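PDB 2ZWI: alpha-/beta-galactoside alpha-2,3-sialyltransferase from Photobacterium phosphoreum, which probably transfers sialic acid from a CMP-activated donor to galactosides through an alpha-2,3 linkage, and is seen here with CMP and a zinc ion bound. Local coordinates for residues A[60-65]-A[93-98]; A[176-181]-A[186-191]; A[218-223]-A[305-310]; A[354-357]-A[362-365]. All blocks are in the same frame, centred on the assembly; numbering follows the deposited sequence.

Interaction 1: A[60-65]-A[93-98]; sequences ELIKSL and IKSIEA
S95 is the first residue of 93-98 to meet the other helix. Its side chain sets off toward 60-65, and in the conformer given OG lies 3.5 Å from I62 CG2, with CB of S95 close behind at 3.7 Å from the same methyl. The hydroxyl stands beside its own backbone N (chi1 -53°), a position from which OG bonds back to the carbonyl of N91 one turn earlier. What it offers I62 in this conformer is van der Waals contact, its polar need being met within its own helix. I62 answers with the CG2 branch, while its CD1 flanks OG more loosely at 4.0 Å. One residue on, I96 makes the apolar half of the contact. Its CG1 and CD1 pass obliquely against a single methyl of L65, with CD1 of L65 lying 3.7 Å from CG1 of I96. This pair is buried: L65 and I96 both rest on V77 of strand 74-82 beneath, L65 reaching also to L33 and I96 to I105. Two neighbouring helices, 58-70 and 86-98, thus touch through one small polar and three aliphatic side chains above a parallel sheet, the helix layer of a Rossmann-like domain in a GT-B glycosyltransferase.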
loop_
_atom_site.group_PDB
_atom_site.type_symbol
_atom_site.label_atom_id
_atom_site.label_comp_id
_atom_site.label_asym_id
_atom_site.label_seq_id
_atom_site.Cartn_x
_atom_site.Cartn_y
_atom_site.Cartn_z
ATOM N N GLU A 60 10.009 3.696 21.397
ATOM C CA GLU A 60 9.186 4.511 22.311
ATOM C C GLU A 60 7.780 3.940 22.472
ATOM O O GLU A 60 7.248 3.907 23.575
ATOM C CB GLU A 60 9.093 5.981 21.883
ATOM C CG GLU A 60 10.368 6.827 22.102
ATOM C CD GLU A 60 10.984 6.701 23.498
ATOM O OE1 GLU A 60 12.224 6.539 23.570
ATOM O OE2 GLU A 60 10.253 6.764 24.520
ATOM N N LEU A 61 7.185 3.496 21.370
ATOM C CA LEU A 61 5.842 2.910 21.404
ATOM C C LEU A 61 5.823 1.663 22.280
ATOM O O LEU A 61 4.925 1.481 23.112
ATOM C CB LEU A 61 5.325 2.615 19.984
ATOM C CG LEU A 61 3.911 2.020 19.855
ATOM C CD1 LEU A 61 3.266 2.412 18.524
ATOM C CD2 LEU A 61 3.933 0.494 20.020
ATOM N N ILE A 62 6.828 0.815 22.095
ATOM C CA ILE A 62 6.961 -0.426 22.845
ATOM C C ILE A 62 7.082 -0.173 24.361
ATOM O O ILE A 62 6.470 -0.882 25.161
ATOM C CB ILE A 62 8.135 -1.266 22.298
ATOM C CG1 ILE A 62 7.708 -1.986 21.007
ATOM C CG2 ILE A 62 8.636 -2.261 23.341
ATOM C CD1 ILE A 62 8.845 -2.425 20.117
ATOM N N LYS A 63 7.849 0.848 24.736
ATOM C CA LYS A 63 7.999 1.267 26.133
ATOM C C LYS A 63 6.649 1.608 26.798
ATOM O O LYS A 63 6.378 1.170 27.916
ATOM C CB LYS A 63 8.960 2.459 26.211
ATOM C CG LYS A 63 9.249 2.963 27.620
ATOM C CD LYS A 63 10.538 2.387 28.195
ATOM C CE LYS A 63 10.735 2.818 29.652
ATOM N NZ LYS A 63 10.763 4.317 29.835
ATOM N N SER A 64 5.816 2.379 26.102
ATOM C CA SER A 64 4.484 2.737 26.592
ATOM C C SER A 64 3.523 1.551 26.572
ATOM O O SER A 64 2.689 1.419 27.468
ATOM C CB SER A 64 3.888 3.869 25.770
ATOM O OG SER A 64 4.536 5.097 26.044
ATOM N N LEU A 65 3.631 0.712 25.540
ATOM C CA LEU A 65 2.836 -0.513 25.453
ATOM C C LEU A 65 3.091 -1.383 26.683
ATOM O O LEU A 65 2.163 -1.778 27.375
ATOM C CB LEU A 65 3.203 -1.303 24.188
ATOM C CG LEU A 65 2.141 -2.118 23.447
ATOM C CD1 LEU A 65 2.776 -3.290 22.693
ATOM C CD2 LEU A 65 0.988 -2.585 24.328
ATOM N N ILE A 93 5.426 -8.034 19.061
ATOM C CA ILE A 93 5.014 -9.327 19.638
ATOM C C ILE A 93 6.033 -9.858 20.663
ATOM O O ILE A 93 5.664 -10.289 21.763
ATOM C CB ILE A 93 4.763 -10.419 18.557
ATOM C CG1 ILE A 93 3.611 -10.025 17.612
ATOM C CG2 ILE A 93 4.447 -11.753 19.224
ATOM C CD1 ILE A 93 3.488 -10.927 16.343
ATOM N N LYS A 94 7.306 -9.851 20.274
ATOM C CA LYS A 94 8.420 -10.220 21.149
ATOM C C LYS A 94 8.330 -9.519 22.519
ATOM O O LYS A 94 8.428 -10.167 23.560
ATOM C CB LYS A 94 9.745 -9.895 20.434
ATOM C CG LYS A 94 11.044 -10.235 21.184
ATOM C CD LYS A 94 12.123 -10.663 20.173
ATOM C CE LYS A 94 13.104 -9.557 19.810
ATOM N NZ LYS A 94 14.504 -9.907 20.286
ATOM N N SER A 95 8.103 -8.206 22.506
ATOM C CA SER A 95 8.064 -7.407 23.735
ATOM C C SER A 95 6.866 -7.764 24.624
ATOM O O SER A 95 7.013 -7.888 25.841
ATOM C CB SER A 95 8.068 -5.913 23.405
ATOM O OG SER A 95 9.149 -5.582 22.547
ATOM N N ILE A 96 5.692 -7.932 24.013
ATOM C CA ILE A 96 4.477 -8.368 24.726
ATOM C C ILE A 96 4.628 -9.759 25.371
ATOM O O ILE A 96 4.331 -9.927 26.566
ATOM C CB ILE A 96 3.224 -8.367 23.797
ATOM C CG1 ILE A 96 2.915 -6.956 23.295
ATOM C CG2 ILE A 96 2.005 -8.969 24.519
ATOM C CD1 ILE A 96 1.897 -6.917 22.174
ATOM N N GLU A 97 5.064 -10.743 24.578
ATOM C CA GLU A 97 5.250 -12.132 25.042
ATOM C C GLU A 97 6.278 -12.257 26.170
ATOM O O GLU A 97 6.097 -13.063 27.093
ATOM C CB GLU A 97 5.673 -13.059 23.890
ATOM C CG GLU A 97 4.680 -13.175 22.720
ATOM C CD GLU A 97 3.494 -14.099 23.000
ATOM O OE1 GLU A 97 3.223 -14.417 24.186
ATOM O OE2 GLU A 97 2.823 -14.515 22.022
ATOM N N ALA A 98 7.354 -11.471 26.077
ATOM C CA ALA A 98 8.428 -11.448 27.083
ATOM C C ALA A 98 7.890 -11.176 28.485
ATOM O O ALA A 98 8.296 -11.823 29.441
ATOM C CB ALA A 98 9.474 -10.407 26.718
#

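Interaction 2: A[176-181]-A[186-191]; sequences DIFETN and SLKRVI
F178 lays its ring against helix 185-191, from L187 to I191, overlapping L187, K188 and I191 together. L187 meets the ring at its edge: CD2 lies in the ring plane, and CG is 4.0 Å from CE1 of F178. At the far end of the ring, CD1 of I191 comes within 3.6 Å of CZ of F178, the two side chains crossing at about a right angle. K188 runs along the near end. Its chain leaves anti to the backbone N and bends at chi2 (61°), which brings CD to 3.7 Å from CB of F178 and carries the amine toward E179. The ring also has I177 CG2 over one face, 3.7 Å above its plane. In the N-terminal Rossmann-like domain, the 3-10 turn that comes after strand 168-172 here packs on the following helix 185-191, with M172 and L184 also against F178. Beside the ring, E179 OE2 and K188 NZ stay 4.2 Å apart, beyond salt-bridge range. In the lysine conformer given, a water lies between E179 OE1 and K188 NZ, 3.1 Å from the amine, but its approach to the carboxylate is very short and the bridge is tentative.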
loop_
_atom_site.group_PDB
_atom_site.type_symbol
_atom_site.label_atom_id
_atom_site.label_comp_id
_atom_site.label_asym_id
_atom_site.label_seq_id
_atom_site.Cartn_x
_atom_site.Cartn_y
_atom_site.Cartn_z
ATOM N N ASP A 176 -7.431 -11.316 -4.991
ATOM C CA ASP A 176 -7.696 -12.219 -6.121
ATOM C C ASP A 176 -6.430 -12.687 -6.859
ATOM O O ASP A 176 -6.527 -13.362 -7.896
ATOM C CB ASP A 176 -8.680 -11.569 -7.110
ATOM C CG ASP A 176 -8.163 -10.248 -7.670
ATOM O OD1 ASP A 176 -7.391 -9.548 -6.964
ATOM O OD2 ASP A 176 -8.524 -9.903 -8.820
ATOM N N ILE A 177 -5.257 -12.337 -6.330
ATOM C CA ILE A 177 -3.992 -12.905 -6.810
ATOM C C ILE A 177 -4.037 -14.449 -6.772
ATOM O O ILE A 177 -3.468 -15.112 -7.637
ATOM C CB ILE A 177 -2.752 -12.348 -6.030
ATOM C CG1 ILE A 177 -1.423 -12.750 -6.708
ATOM C CG2 ILE A 177 -2.777 -12.777 -4.550
ATOM C CD1 ILE A 177 -1.204 -12.163 -8.112
ATOM N N PHE A 178 -4.744 -15.001 -5.785
ATOM C CA PHE A 178 -4.878 -16.453 -5.638
ATOM C C PHE A 178 -5.882 -17.074 -6.606
ATOM O O PHE A 178 -6.088 -18.294 -6.588
ATOM C CB PHE A 178 -5.233 -16.819 -4.193
ATOM C CG PHE A 178 -4.188 -16.407 -3.192
ATOM C CD1 PHE A 178 -2.984 -17.105 -3.093
ATOM C CD2 PHE A 178 -4.404 -15.325 -2.350
ATOM C CE1 PHE A 178 -2.011 -16.732 -2.167
ATOM C CE2 PHE A 178 -3.434 -14.936 -1.424
ATOM C CZ PHE A 178 -2.228 -15.638 -1.337
ATOM N N GLU A 179 -6.494 -16.245 -7.449
ATOM C CA GLU A 179 -7.414 -16.718 -8.482
ATOM C C GLU A 179 -6.906 -16.419 -9.891
ATOM O O GLU A 179 -7.679 -16.465 -10.847
ATOM C CB GLU A 179 -8.822 -16.137 -8.288
ATOM C CG GLU A 179 -9.719 -16.962 -7.379
ATOM C CD GLU A 179 -9.281 -16.916 -5.930
ATOM O OE1 GLU A 179 -8.996 -15.803 -5.428
ATOM O OE2 GLU A 179 -9.219 -17.993 -5.294
ATOM N N THR A 180 -5.609 -16.133 -10.020
ATOM C CA THR A 180 -4.986 -15.921 -11.333
ATOM C C THR A 180 -4.340 -17.223 -11.825
ATOM O O THR A 180 -4.531 -18.276 -11.215
ATOM C CB THR A 180 -3.935 -14.784 -11.288
ATOM O OG1 THR A 180 -2.906 -15.112 -10.343
ATOM C CG2 THR A 180 -4.591 -13.452 -10.897
ATOM N N ASN A 181 -3.587 -17.155 -12.923
ATOM C CA ASN A 181 -2.855 -18.326 -13.437
ATOM C C ASN A 181 -1.613 -18.673 -12.616
ATOM O O ASN A 181 -0.968 -19.690 -12.867
ATOM C CB ASN A 181 -2.448 -18.138 -14.907
ATOM C CG ASN A 181 -3.641 -18.135 -15.860
ATOM O OD1 ASN A 181 -4.594 -18.902 -15.698
ATOM N ND2 ASN A 181 -3.584 -17.268 -16.868
ATOM N N SER A 186 -0.354 -23.664 -2.668
ATOM C CA SER A 186 0.360 -23.926 -1.412
ATOM C C SER A 186 0.173 -22.827 -0.360
ATOM O O SER A 186 -0.075 -23.120 0.810
ATOM C CB SER A 186 1.841 -24.136 -1.686
ATOM O OG SER A 186 2.020 -25.277 -2.509
ATOM N N LEU A 187 0.291 -21.572 -0.787
ATOM C CA LEU A 187 0.134 -20.415 0.108
ATOM C C LEU A 187 -1.330 -20.120 0.420
ATOM O O LEU A 187 -1.666 -19.756 1.557
ATOM C CB LEU A 187 0.809 -19.171 -0.483
ATOM C CG LEU A 187 0.830 -17.887 0.361
ATOM C CD1 LEU A 187 1.457 -18.105 1.742
ATOM C CD2 LEU A 187 1.570 -16.796 -0.398
ATOM N N LYS A 188 -2.186 -20.280 -0.590
ATOM C CA LYS A 188 -3.630 -20.078 -0.436
ATOM C C LYS A 188 -4.176 -20.923 0.719
ATOM O O LYS A 188 -4.956 -20.428 1.548
ATOM C CB LYS A 188 -4.363 -20.384 -1.758
ATOM C CG LYS A 188 -5.898 -20.296 -1.728
ATOM C CD LYS A 188 -6.406 -18.903 -1.355
ATOM C CE LYS A 188 -7.905 -18.783 -1.621
ATOM N NZ LYS A 188 -8.451 -17.448 -1.241
ATOM N N ARG A 189 -3.747 -22.184 0.788
ATOM C CA ARG A 189 -4.181 -23.088 1.853
ATOM C C ARG A 189 -3.866 -22.559 3.237
ATOM O O ARG A 189 -4.617 -22.802 4.166
ATOM C CB ARG A 189 -3.550 -24.468 1.698
ATOM C CG ARG A 189 -4.421 -25.467 0.954
ATOM C CD ARG A 189 -3.918 -26.895 1.176
ATOM N NE ARG A 189 -2.473 -26.955 1.011
ATOM C CZ ARG A 189 -1.862 -27.255 -0.131
ATOM N NH1 ARG A 189 -2.570 -27.560 -1.217
ATOM N NH2 ARG A 189 -0.538 -27.276 -0.172
ATOM N N VAL A 190 -2.738 -21.872 3.378
ATOM C CA VAL A 190 -2.347 -21.281 4.649
ATOM C C VAL A 190 -3.296 -20.133 5.053
ATOM O O VAL A 190 -3.754 -20.071 6.206
ATOM C CB VAL A 190 -0.878 -20.810 4.621
ATOM C CG1 VAL A 190 -0.464 -20.249 5.969
ATOM C CG2 VAL A 190 0.045 -21.970 4.197
ATOM N N ILE A 191 -3.626 -19.261 4.102
ATOM C CA ILE A 191 -4.326 -18.015 4.436
ATOM C C ILE A 191 -5.752 -17.804 3.877
ATOM O O ILE A 191 -6.300 -16.715 4.015
ATOM C CB ILE A 191 -3.437 -16.777 4.096
ATOM C CG1 ILE A 191 -2.963 -16.832 2.638
ATOM C CG2 ILE A 191 -2.261 -16.694 5.071
ATOM C CD1 ILE A 191 -2.043 -15.657 2.222
HETATM O O HOH W 1 -8.689 -14.906 -3.062
#

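Interaction 3: A[218-223]-A[305-310]; sequences TGFNPE and FEALIM. With C5P (cytidine-5'-monophosphate), chain C.
The CMP pocket is lined on one side by F305 and E306 of helix 305-310, and this contact packs the back of that helix against the loop 218-223. The link across is the ring of F220. Its CZ sits 3.5 Å from CD2 of L308, the two side chains crossing at about a right angle, while CD2 of F220 lies 4.0 Å from CB of A307. With CG anti to the backbone N (chi1 172°), the phenyl group reaches out from the loop to the helix. P222 N lies over one ring face, toward the rim.

The loop is shaped by its own side chains. T218 OG1 accepts from F220 N in an ST turn, spanning G219, which leaves the preceding helix with positive phi. N221 OD1 accepts from E223 N at 3.1 Å, in the carbonyl plane, capping the helix that follows.

On the pocket side, F305 N donates to the cytosine O2 at 2.8 Å (N-H...O angle 144°), and the ribose O3' donates to E306 OE1 at 3.1 Å, though the fit of this carboxylate against the ribose is doubtful in detail. The same L308 that meets F220 with CD2 lays CD1 over a face of the F305 ring, so one leucine joins the loop contact to a nucleotide-binding residue. S323, S324 and H281 are among the other groups bonded to CMP.

F220 and P222 both touch T311, just past the helix; T218 packs on helix 14-26, M310 on helices 14-26 and 208-218, and F305 on V325 of helix 325-328.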
loop_
_atom_site.group_PDB
_atom_site.type_symbol
_atom_site.label_atom_id
_atom_site.label_comp_id
_atom_site.label_asym_id
_atom_site.label_seq_id
_atom_site.Cartn_x
_atom_site.Cartn_y
_atom_site.Cartn_z
ATOM N N THR A 218 -4.611 13.092 7.084
ATOM C CA THR A 218 -3.750 13.049 5.907
ATOM C C THR A 218 -3.200 14.417 5.517
ATOM O O THR A 218 -2.194 14.513 4.796
ATOM C CB THR A 218 -4.518 12.479 4.697
ATOM O OG1 THR A 218 -5.708 13.251 4.488
ATOM C CG2 THR A 218 -4.897 11.023 4.943
ATOM N N GLY A 219 -3.869 15.472 5.979
ATOM C CA GLY A 219 -3.565 16.835 5.548
ATOM C C GLY A 219 -3.988 17.067 4.108
ATOM O O GLY A 219 -3.530 18.010 3.469
ATOM N N PHE A 220 -4.856 16.199 3.592
ATOM C CA PHE A 220 -5.304 16.291 2.206
ATOM C C PHE A 220 -6.808 16.514 2.106
ATOM O O PHE A 220 -7.588 15.818 2.752
ATOM C CB PHE A 220 -4.905 15.049 1.392
ATOM C CG PHE A 220 -5.505 15.023 0.008
ATOM C CD1 PHE A 220 -5.026 15.872 -0.996
ATOM C CD2 PHE A 220 -6.569 14.182 -0.285
ATOM C CE1 PHE A 220 -5.591 15.866 -2.265
ATOM C CE2 PHE A 220 -7.149 14.179 -1.562
ATOM C CZ PHE A 220 -6.655 15.022 -2.548
ATOM N N ASN A 221 -7.198 17.475 1.274
ATOM C CA ASN A 221 -8.599 17.766 0.997
ATOM C C ASN A 221 -8.746 17.821 -0.513
ATOM O O ASN A 221 -8.017 18.573 -1.163
ATOM C CB ASN A 221 -8.979 19.121 1.612
ATOM C CG ASN A 221 -10.456 19.417 1.524
ATOM O OD1 ASN A 221 -11.070 19.300 0.466
ATOM N ND2 ASN A 221 -11.033 19.841 2.645
ATOM N N PRO A 222 -9.658 17.000 -1.081
ATOM C CA PRO A 222 -9.747 16.831 -2.533
ATOM C C PRO A 222 -10.436 17.962 -3.289
ATOM O O PRO A 222 -10.615 17.838 -4.496
ATOM C CB PRO A 222 -10.594 15.561 -2.674
ATOM C CG PRO A 222 -11.485 15.601 -1.498
ATOM C CD PRO A 222 -10.629 16.136 -0.386
ATOM N N GLU A 223 -10.828 19.032 -2.598
ATOM C CA GLU A 223 -11.616 20.096 -3.228
ATOM C C GLU A 223 -10.918 20.745 -4.431
ATOM O O GLU A 223 -11.532 20.869 -5.482
ATOM C CB GLU A 223 -12.065 21.152 -2.207
ATOM C CG GLU A 223 -13.036 22.205 -2.769
ATOM C CD GLU A 223 -14.293 21.604 -3.415
ATOM O OE1 GLU A 223 -14.740 20.497 -2.995
ATOM O OE2 GLU A 223 -14.841 22.249 -4.351
ATOM N N PHE A 305 -1.016 8.742 -3.843
ATOM C CA PHE A 305 -2.129 8.528 -4.755
ATOM C C PHE A 305 -3.337 7.859 -4.088
ATOM O O PHE A 305 -4.469 8.133 -4.467
ATOM C CB PHE A 305 -1.704 7.721 -5.980
ATOM C CG PHE A 305 -2.604 7.924 -7.177
ATOM C CD1 PHE A 305 -2.263 8.837 -8.168
ATOM C CD2 PHE A 305 -3.789 7.206 -7.310
ATOM C CE1 PHE A 305 -3.090 9.026 -9.277
ATOM C CE2 PHE A 305 -4.630 7.399 -8.404
ATOM C CZ PHE A 305 -4.275 8.304 -9.391
ATOM N N GLU A 306 -3.095 6.983 -3.112
ATOM C CA GLU A 306 -4.194 6.319 -2.393
ATOM C C GLU A 306 -5.129 7.293 -1.645
ATOM O O GLU A 306 -6.296 6.971 -1.423
ATOM C CB GLU A 306 -3.725 5.152 -1.499
ATOM C CG GLU A 306 -2.339 5.227 -0.888
ATOM C CD GLU A 306 -1.236 5.039 -1.916
ATOM O OE1 GLU A 306 -1.086 3.947 -2.523
ATOM O OE2 GLU A 306 -0.524 6.013 -2.133
ATOM N N ALA A 307 -4.628 8.476 -1.289
ATOM C CA ALA A 307 -5.481 9.551 -0.759
ATOM C C ALA A 307 -6.488 10.052 -1.811
ATOM O O ALA A 307 -7.648 10.325 -1.485
ATOM C CB ALA A 307 -4.642 10.700 -0.198
ATOM N N LEU A 308 -6.043 10.152 -3.066
ATOM C CA LEU A 308 -6.929 10.464 -4.185
ATOM C C LEU A 308 -7.991 9.390 -4.358
ATOM O O LEU A 308 -9.155 9.691 -4.644
ATOM C CB LEU A 308 -6.158 10.601 -5.507
ATOM C CG LEU A 308 -5.009 11.612 -5.609
ATOM C CD1 LEU A 308 -4.448 11.657 -7.030
ATOM C CD2 LEU A 308 -5.461 12.973 -5.169
ATOM N N ILE A 309 -7.575 8.133 -4.229
ATOM C CA ILE A 309 -8.505 7.022 -4.369
ATOM C C ILE A 309 -9.559 7.073 -3.256
ATOM O O ILE A 309 -10.761 6.995 -3.526
ATOM C CB ILE A 309 -7.788 5.645 -4.383
ATOM C CG1 ILE A 309 -6.828 5.549 -5.578
ATOM C CG2 ILE A 309 -8.821 4.523 -4.444
ATOM C CD1 ILE A 309 -5.772 4.449 -5.454
ATOM N N MET A 310 -9.100 7.188 -2.013
ATOM C CA MET A 310 -9.998 7.089 -0.857
ATOM C C MET A 310 -11.029 8.226 -0.839
ATOM O O MET A 310 -12.183 8.014 -0.439
ATOM C CB MET A 310 -9.206 7.030 0.461
ATOM C CG MET A 310 -10.024 6.532 1.656
ATOM S SD MET A 310 -10.695 4.876 1.409
ATOM C CE MET A 310 -9.328 3.853 1.940
HETATM O O3P C5P C . 6.075 3.731 -7.444
HETATM P P C5P C . 6.251 3.161 -6.089
HETATM O O1P C5P C . 5.988 1.688 -6.171
HETATM O O2P C5P C . 7.582 3.598 -5.540
HETATM O "O5'" C5P C . 5.088 3.807 -5.203
HETATM C "C5'" C5P C . 5.073 3.710 -3.781
HETATM C "C4'" C5P C . 4.037 4.696 -3.267
HETATM O "O4'" C5P C . 4.367 6.035 -3.684
HETATM C "C3'" C5P C . 2.665 4.444 -3.876
HETATM O "O3'" C5P C . 1.935 3.470 -3.141
HETATM C "C2'" C5P C . 2.005 5.795 -3.778
HETATM O "O2'" C5P C . 1.658 6.083 -2.419
HETATM C "C1'" C5P C . 3.162 6.731 -4.056
HETATM N N1 C5P C . 3.245 7.249 -5.428
HETATM C C2 C5P C . 2.411 8.330 -5.783
HETATM N N3 C5P C . 2.488 8.874 -7.013
HETATM C C4 C5P C . 3.350 8.382 -7.928
HETATM C C5 C5P C . 4.189 7.320 -7.612
HETATM C C6 C5P C . 4.119 6.761 -6.329
HETATM O O2 C5P C . 1.579 8.780 -4.965
HETATM N N4 C5P C . 3.401 8.966 -9.148
#

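Interaction 4: A[354-357]-A[362-365]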
loop_
_atom_site.group_PDB
_atom_site.type_symbol
_atom_site.label_atom_id
_atom_site.label_comp_id
_atom_site.label_asym_id
_atom_site.label_seq_id
_atom_site.Cartn_x
_atom_site.Cartn_y
_atom_site.Cartn_z
ATOM N N VAL A 354 3.154 -9.965 -13.053
ATOM C CA VAL A 354 2.101 -9.934 -12.019
ATOM C C VAL A 354 1.028 -8.918 -12.381
ATOM O O VAL A 354 -0.162 -9.130 -12.119
ATOM C CB VAL A 354 2.606 -9.570 -10.594
ATOM C CG1 VAL A 354 1.593 -10.034 -9.540
ATOM C CG2 VAL A 354 3.921 -10.187 -10.301
ATOM N N MET A 355 1.443 -7.807 -12.987
ATOM C CA MET A 355 0.498 -6.752 -13.379
ATOM C C MET A 355 -0.372 -7.206 -14.553
ATOM O O MET A 355 -1.569 -6.900 -14.602
ATOM C CB MET A 355 1.222 -5.432 -13.653
ATOM C CG MET A 355 1.804 -4.812 -12.361
ATOM S SD MET A 355 2.772 -3.297 -12.554
ATOM C CE MET A 355 1.470 -2.072 -12.586
ATOM N N ILE A 356 0.212 -7.969 -15.476
ATOM C CA ILE A 356 -0.590 -8.582 -16.546
ATOM C C ILE A 356 -1.588 -9.601 -15.982
ATOM O O ILE A 356 -2.784 -9.545 -16.300
ATOM C CB ILE A 356 0.297 -9.197 -17.658
ATOM C CG1 ILE A 356 0.924 -8.083 -18.503
ATOM C CG2 ILE A 356 -0.503 -10.165 -18.535
ATOM C CD1 ILE A 356 2.136 -8.548 -19.348
ATOM N N GLU A 357 -1.103 -10.507 -15.132
ATOM C CA GLU A 357 -1.955 -11.556 -14.535
ATOM C C GLU A 357 -3.149 -11.012 -13.749
ATOM O O GLU A 357 -4.233 -11.613 -13.759
ATOM C CB GLU A 357 -1.136 -12.504 -13.651
ATOM C CG GLU A 357 -0.118 -13.346 -14.415
ATOM C CD GLU A 357 -0.758 -14.192 -15.510
ATOM O OE1 GLU A 357 -0.341 -14.083 -16.685
ATOM O OE2 GLU A 357 -1.697 -14.951 -15.189
ATOM N N ASN A 362 -3.304 -4.354 -19.891
ATOM C CA ASN A 362 -3.321 -5.225 -21.063
ATOM C C ASN A 362 -1.881 -5.501 -21.489
ATOM O O ASN A 362 -1.054 -4.586 -21.487
ATOM C CB ASN A 362 -4.092 -4.536 -22.197
ATOM C CG ASN A 362 -4.504 -5.487 -23.311
ATOM O OD1 ASN A 362 -5.680 -5.810 -23.460
ATOM N ND2 ASN A 362 -3.545 -5.922 -24.108
ATOM N N ARG A 363 -1.589 -6.749 -21.847
ATOM C CA ARG A 363 -0.275 -7.156 -22.349
ATOM C C ARG A 363 0.198 -6.277 -23.523
ATOM O O ARG A 363 1.389 -5.993 -23.658
ATOM C CB ARG A 363 -0.313 -8.643 -22.759
ATOM C CG ARG A 363 1.013 -9.213 -23.277
ATOM C CD ARG A 363 0.875 -10.687 -23.691
ATOM N NE ARG A 363 1.214 -11.601 -22.598
ATOM C CZ ARG A 363 0.343 -12.119 -21.735
ATOM N NH1 ARG A 363 -0.954 -11.813 -21.814
ATOM N NH2 ARG A 363 0.779 -12.939 -20.782
ATOM N N ASN A 364 -0.745 -5.850 -24.357
ATOM C CA ASN A 364 -0.465 -4.944 -25.468
ATOM C C ASN A 364 -0.142 -3.494 -25.079
ATOM O O ASN A 364 0.348 -2.733 -25.911
ATOM C CB ASN A 364 -1.624 -4.951 -26.469
ATOM C CG ASN A 364 -1.735 -6.262 -27.225
ATOM O OD1 ASN A 364 -0.765 -7.026 -27.336
ATOM N ND2 ASN A 364 -2.922 -6.532 -27.747
ATOM N N ASP A 365 -0.438 -3.119 -23.836
ATOM C CA ASP A 365 -0.217 -1.753 -23.341
ATOM C C ASP A 365 1.031 -1.638 -22.462
ATOM O O ASP A 365 1.368 -0.546 -21.980
ATOM C CB ASP A 365 -1.462 -1.246 -22.600
ATOM C CG ASP A 365 -2.708 -1.214 -23.486
ATOM O OD1 ASP A 365 -2.579 -0.978 -24.701
ATOM O OD2 ASP A 365 -3.823 -1.417 -22.968
#
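R363 starts out extended, with chi1 and chi2 both near 180°, then turns sharply at chi3 (-93°), and this bend swings its guanidinium across the CG2 branch of I356. The isoleucine holds CG2 anti to its backbone N and CG1 beside it (chi1 -73°), a setting that presents both branches to 362-365. CG2 sits over one face of the guanidinium, 3.7 Å from NH1 and 3.8 Å from both CZ and NH2 of R363. CD1 lies 4.1 Å from CG of R363, so the isoleucine touches the arginine at both its stem and its head, the two side chains crossing at about a right angle. E357 approaches obliquely: its OE1 remains 4.4 Å from NH2 of R363, while OE2 has a weak hydrogen bond to N181. The I356-R363 contact joins the last turn of helix 350-357 to the connection leading into strand 366-368 at the edge of the C-terminal parallel sheet, where D365 bonds by its backbone to I338. Chemically, a flat cation lies on a buried aliphatic group, its N-H bonds in its own plane and so not pointing at the methyl; E357 probably adds only a modest electrostatic pull, and the arginine's pose may owe something to a crystal neighbour.

The four contacts follow one another along the chain and sample both halves of a GT-B enzyme. Interactions 1 and 2 belong with the N-terminal seven-stranded sheet, their centres 33 Å apart. Interaction 4 lies with the C-terminal sheet, and interaction 3 alone includes residues that hold CMP. Interactions 2 and 4 meet directly: I177 CD1 is 3.8 Å from V354 CG1, and T180 CG2 is 3.4 Å from the carbonyl O of E357, so the turn after strand 168-172 packs on helix 350-357. Interaction 3 stays about 12 Å from interaction 4 at the nearest atoms and about 14 Å from interaction 2. Interaction 1 lies farthest out, its centre 43 Å from that of interaction 4 and 32 Å from that of interaction 3.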